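Local coordinates for Alr3699 protein (Nostoc sp., PDB 4XSU), which belongs to the GT-B clan of glycosyltransferases, with two Rossmann-like domains, and binds uridine-5'-diphosphate, at residues B[206-211]-B[236-241]. Numbering follows the deposited sequence.
Sequences NFVVGH and TAILVG. With UDP (uridine-5'-diphosphate), chain K.
Val209 and His211 each use both backbone polar groups on segment 236-241. Val209 N gives a 2.7 Å hydrogen bond to Thr236 O, and Val209 O accepts one from Ile238 N. His211 N then bonds Ile238 O. The nearly straight bond from Val240 N to His211 O, 2.8 Å with 174° at the hydrogen, follows. At the other end Thr236 N bonds Phe207 O. Val209 O also receives a CA-H...O contact from Ala237 CA at 3.1 Å.

This is the ladder of two adjacent parallel strands, 207-211 and 235-240, joined through helix 221-228 in a beta-alpha-beta unit. They lie inside the parallel sheet of the C-terminal GT-B domain, a Rossmann-like fold. On its other side strand 207-211 pairs with strand 285-287.

Val209, His211, Ala237 and Leu239 share one face of the sheet. Val209, His211 and Ala237 reach helix 221-228 there. The CD2 methyl of Leu239 touches His211 CB at 3.6 Å and meets the imidazole obliquely. CG of His211 lies anti to the backbone N (chi1 -166°), which carries the ring away from segment 236-241. Its NE2 is hydrogen-bonded to Thr289 OG1.

The opposite face carries Val208, Thr236 and Ile238. Val208 CG1 packs loosely on Ile238 CG2, and Ile238 CG1 lies 3.9 Å from Gly210 CA. At the start of the ladder Asn206 crosses Thr236 at about a right angle. Asn206 ND2 approaches Thr236 CG2 to 3.4 Å and also makes a weak hydrogen bond to Gln234 O. The C-terminal end of strand 235-240 points towards the uracil of UDP, with Val240 CG1 near its O4, though the exact approach is doubtful.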
ATOM      1  N   ASN B 206      19.918  50.235  -0.837  1.00 76.74           N
ATOM      2  CA  ASN B 206      20.751  49.092  -0.428  1.00 71.07           C
ATOM      3  C   ASN B 206      21.267  48.324  -1.648  1.00 62.51           C
ATOM      4  O   ASN B 206      20.725  48.445  -2.775  1.00 52.91           O
ATOM      5  CB  ASN B 206      19.935  48.079   0.387  1.00 74.54           C
ATOM      6  CG  ASN B 206      19.432  48.620   1.709  1.00 74.54           C
ATOM      7  OD1 ASN B 206      18.234  48.623   1.960  1.00 80.24           O
ATOM      8  ND2 ASN B 206      20.343  49.022   2.576  1.00 72.96           N
ATOM      9  N   PHE B 207      22.288  47.506  -1.400  1.00 57.41           N
ATOM     10  CA  PHE B 207      22.591  46.354  -2.272  1.00 63.16           C
ATOM     11  C   PHE B 207      21.806  45.112  -1.778  1.00 57.56           C
ATOM     12  O   PHE B 207      22.131  44.512  -0.732  1.00 51.05           O
ATOM     13  CB  PHE B 207      24.093  46.059  -2.295  1.00 66.74           C
ATOM     14  CG  PHE B 207      24.515  45.137  -3.416  1.00 70.57           C
ATOM     15  CD1 PHE B 207      24.657  45.620  -4.716  1.00 69.06           C
ATOM     16  CD2 PHE B 207      24.772  43.785  -3.174  1.00 68.45           C
ATOM     17  CE1 PHE B 207      25.051  44.783  -5.747  1.00 63.82           C
ATOM     18  CE2 PHE B 207      25.158  42.945  -4.205  1.00 65.31           C
ATOM     19  CZ  PHE B 207      25.297  43.446  -5.490  1.00 61.41           C
ATOM     20  N   VAL B 208      20.772  44.756  -2.532  1.00 54.38           N
ATOM     21  CA  VAL B 208      19.817  43.711  -2.153  1.00 58.18           C
ATOM     22  C   VAL B 208      20.192  42.308  -2.678  1.00 56.00           C
ATOM     23  O   VAL B 208      20.079  42.026  -3.894  1.00 51.43           O
ATOM     24  CB  VAL B 208      18.423  44.014  -2.739  1.00 61.18           C
ATOM     25  CG1 VAL B 208      17.407  42.986  -2.259  1.00 60.76           C
ATOM     26  CG2 VAL B 208      17.979  45.429  -2.403  1.00 63.68           C
ATOM     27  N   VAL B 209      20.592  41.436  -1.757  1.00 51.80           N
ATOM     28  CA  VAL B 209      20.758  39.999  -2.039  1.00 56.25           C
ATOM     29  C   VAL B 209      19.456  39.197  -1.768  1.00 56.17           C
ATOM     30  O   VAL B 209      18.994  39.102  -0.637  1.00 57.94           O
ATOM     31  CB  VAL B 209      21.912  39.401  -1.223  1.00 55.69           C
ATOM     32  CG1 VAL B 209      22.140  37.953  -1.633  1.00 57.71           C
ATOM     33  CG2 VAL B 209      23.189  40.202  -1.447  1.00 51.92           C
ATOM     34  N   GLY B 210      18.872  38.643  -2.823  1.00 58.54           N
ATOM     35  CA  GLY B 210      17.630  37.886  -2.739  1.00 62.19           C
ATOM     36  C   GLY B 210      17.843  36.375  -2.723  1.00 61.86           C
ATOM     37  O   GLY B 210      18.589  35.843  -3.533  1.00 57.83           O
ATOM     38  N   HIS B 211      17.170  35.702  -1.790  1.00 61.34           N
ATOM     39  CA  HIS B 211      17.268  34.261  -1.583  1.00 54.30           C
ATOM     40  C   HIS B 211      15.851  33.770  -1.681  1.00 53.45           C
ATOM     41  O   HIS B 211      14.994  34.265  -0.965  1.00 56.83           O
ATOM     42  CB  HIS B 211      17.815  34.017  -0.200  1.00 53.26           C
ATOM     43  CG  HIS B 211      18.283  32.627   0.036  1.00 56.54           C
ATOM     44  ND1 HIS B 211      17.456  31.533  -0.095  1.00 57.54           N
ATOM     45  CD2 HIS B 211      19.482  32.151   0.444  1.00 55.17           C
ATOM     46  CE1 HIS B 211      18.133  30.440   0.199  1.00 58.91           C
ATOM     47  NE2 HIS B 211      19.366  30.787   0.531  1.00 59.95           N
ATOM     48  N   THR B 236      21.830  44.247   2.049  1.00 67.61           N
ATOM     49  CA  THR B 236      20.701  43.644   2.765  1.00 71.95           C
ATOM     50  C   THR B 236      20.169  42.412   2.025  1.00 69.98           C
ATOM     51  O   THR B 236      20.332  42.284   0.811  1.00 62.23           O
ATOM     52  CB  THR B 236      19.530  44.648   2.966  1.00 72.50           C
ATOM     53  OG1 THR B 236      18.992  45.057   1.699  1.00 68.07           O
ATOM     54  CG2 THR B 236      20.003  45.873   3.728  1.00 75.67           C
ATOM     55  N   ALA B 237      19.506  41.523   2.761  1.00 67.79           N
ATOM     56  CA  ALA B 237      18.966  40.293   2.179  1.00 62.10           C
ATOM     57  C   ALA B 237      17.472  40.200   2.376  1.00 61.99           C
ATOM     58  O   ALA B 237      16.963  40.477   3.447  1.00 56.39           O
ATOM     59  CB  ALA B 237      19.631  39.089   2.794  1.00 62.97           C
ATOM     60  N   ILE B 238      16.767  39.827   1.323  1.00 62.04           N
ATOM     61  CA  ILE B 238      15.407  39.391   1.485  1.00 62.36           C
ATOM     62  C   ILE B 238      15.385  37.861   1.378  1.00 62.23           C
ATOM     63  O   ILE B 238      15.972  37.286   0.466  1.00 66.54           O
ATOM     64  CB  ILE B 238      14.462  40.092   0.510  1.00 60.87           C
ATOM     65  CG1 ILE B 238      14.782  39.753  -0.934  1.00 64.57           C
ATOM     66  CG2 ILE B 238      14.583  41.594   0.689  1.00 63.43           C
ATOM     67  CD1 ILE B 238      13.750  40.295  -1.905  1.00 63.65           C
ATOM     68  N   LEU B 239      14.794  37.210   2.372  1.00 58.03           N
ATOM     69  CA  LEU B 239      14.545  35.773   2.331  1.00 51.42           C
ATOM     70  C   LEU B 239      13.101  35.569   1.939  1.00 48.90           C
ATOM     71  O   LEU B 239      12.210  35.934   2.681  1.00 52.85           O
ATOM     72  CB  LEU B 239      14.820  35.161   3.694  1.00 48.47           C
ATOM     73  CG  LEU B 239      16.207  35.496   4.205  1.00 48.43           C
ATOM     74  CD1 LEU B 239      16.512  34.736   5.475  1.00 51.43           C
ATOM     75  CD2 LEU B 239      17.246  35.156   3.171  1.00 51.21           C
ATOM     76  N   VAL B 240      12.874  35.027   0.753  1.00 50.32           N
ATOM     77  CA  VAL B 240      11.537  34.731   0.290  1.00 48.49           C
ATOM     78  C   VAL B 240      11.303  33.220   0.273  1.00 56.44           C
ATOM     79  O   VAL B 240      12.209  32.428  -0.060  1.00 56.52           O
ATOM     80  CB  VAL B 240      11.327  35.274  -1.100  1.00 48.09           C
ATOM     81  CG1 VAL B 240       9.881  35.124  -1.517  1.00 51.10           C
ATOM     82  CG2 VAL B 240      11.740  36.733  -1.160  1.00 51.11           C
ATOM     83  N   GLY B 241      10.072  32.843   0.614  1.00 60.99           N
ATOM     84  CA  GLY B 241       9.696  31.457   0.839  1.00 63.96           C
ATOM     85  C   GLY B 241       9.136  31.163   2.228  1.00 64.20           C
ATOM     86  O   GLY B 241       9.339  31.911   3.179  1.00 68.22           O
TER
HETATM   87  N1  UDP K 402       8.939  30.089  -5.182  1.00 39.36           N
HETATM   88  C2  UDP K 402       7.800  30.868  -4.891  1.00 39.23           C
HETATM   89  N3  UDP K 402       7.650  31.419  -3.681  1.00 40.27           N
HETATM   90  C4  UDP K 402       8.575  31.239  -2.730  1.00 44.47           C
HETATM   91  C5  UDP K 402       9.706  30.475  -2.992  1.00 42.72           C
HETATM   92  C6  UDP K 402       9.871  29.898  -4.245  1.00 43.30           C
HETATM   93  O2  UDP K 402       6.926  31.047  -5.768  1.00 44.34           O
HETATM   94  O4  UDP K 402       8.421  31.760  -1.604  1.00 51.85           O
HETATM   95  C1' UDP K 402       9.097  29.489  -6.508  1.00 44.50           C
HETATM   96  C2' UDP K 402      10.351  30.036  -7.171  1.00 44.92           C
HETATM   97  O2' UDP K 402      10.015  30.667  -8.410  1.00 42.19           O
HETATM   98  C3' UDP K 402      11.253  28.845  -7.423  1.00 42.30           C
HETATM   99  C4' UDP K 402      10.507  27.627  -6.901  1.00 47.02           C
HETATM  100  O4' UDP K 402       9.251  28.073  -6.381  1.00 46.11           O
HETATM  101  O3' UDP K 402      11.500  28.704  -8.825  1.00 37.24           O
HETATM  102  C5' UDP K 402      11.297  26.923  -5.805  1.00 49.19           C
HETATM  103  O5' UDP K 402      11.777  25.673  -6.293  1.00 43.99           O
HETATM  104  PA  UDP K 402      13.350  25.331  -6.258  1.00 45.01           P
HETATM  105  O1A UDP K 402      14.112  26.628  -6.124  1.00 61.45           O
HETATM  106  O2A UDP K 402      13.655  24.392  -7.400  1.00 44.26           O
HETATM  107  O3A UDP K 402      13.502  24.514  -4.879  1.00 52.12           O
HETATM  108  PB  UDP K 402      12.522  23.279  -4.549  1.00 49.68           P
HETATM  109  O1B UDP K 402      11.369  23.917  -3.811  1.00 52.68           O
HETATM  110  O2B UDP K 402      12.163  22.727  -5.907  1.00 44.09           O
HETATM  111  O3B UDP K 402      13.370  22.358  -3.705  1.00 44.49           O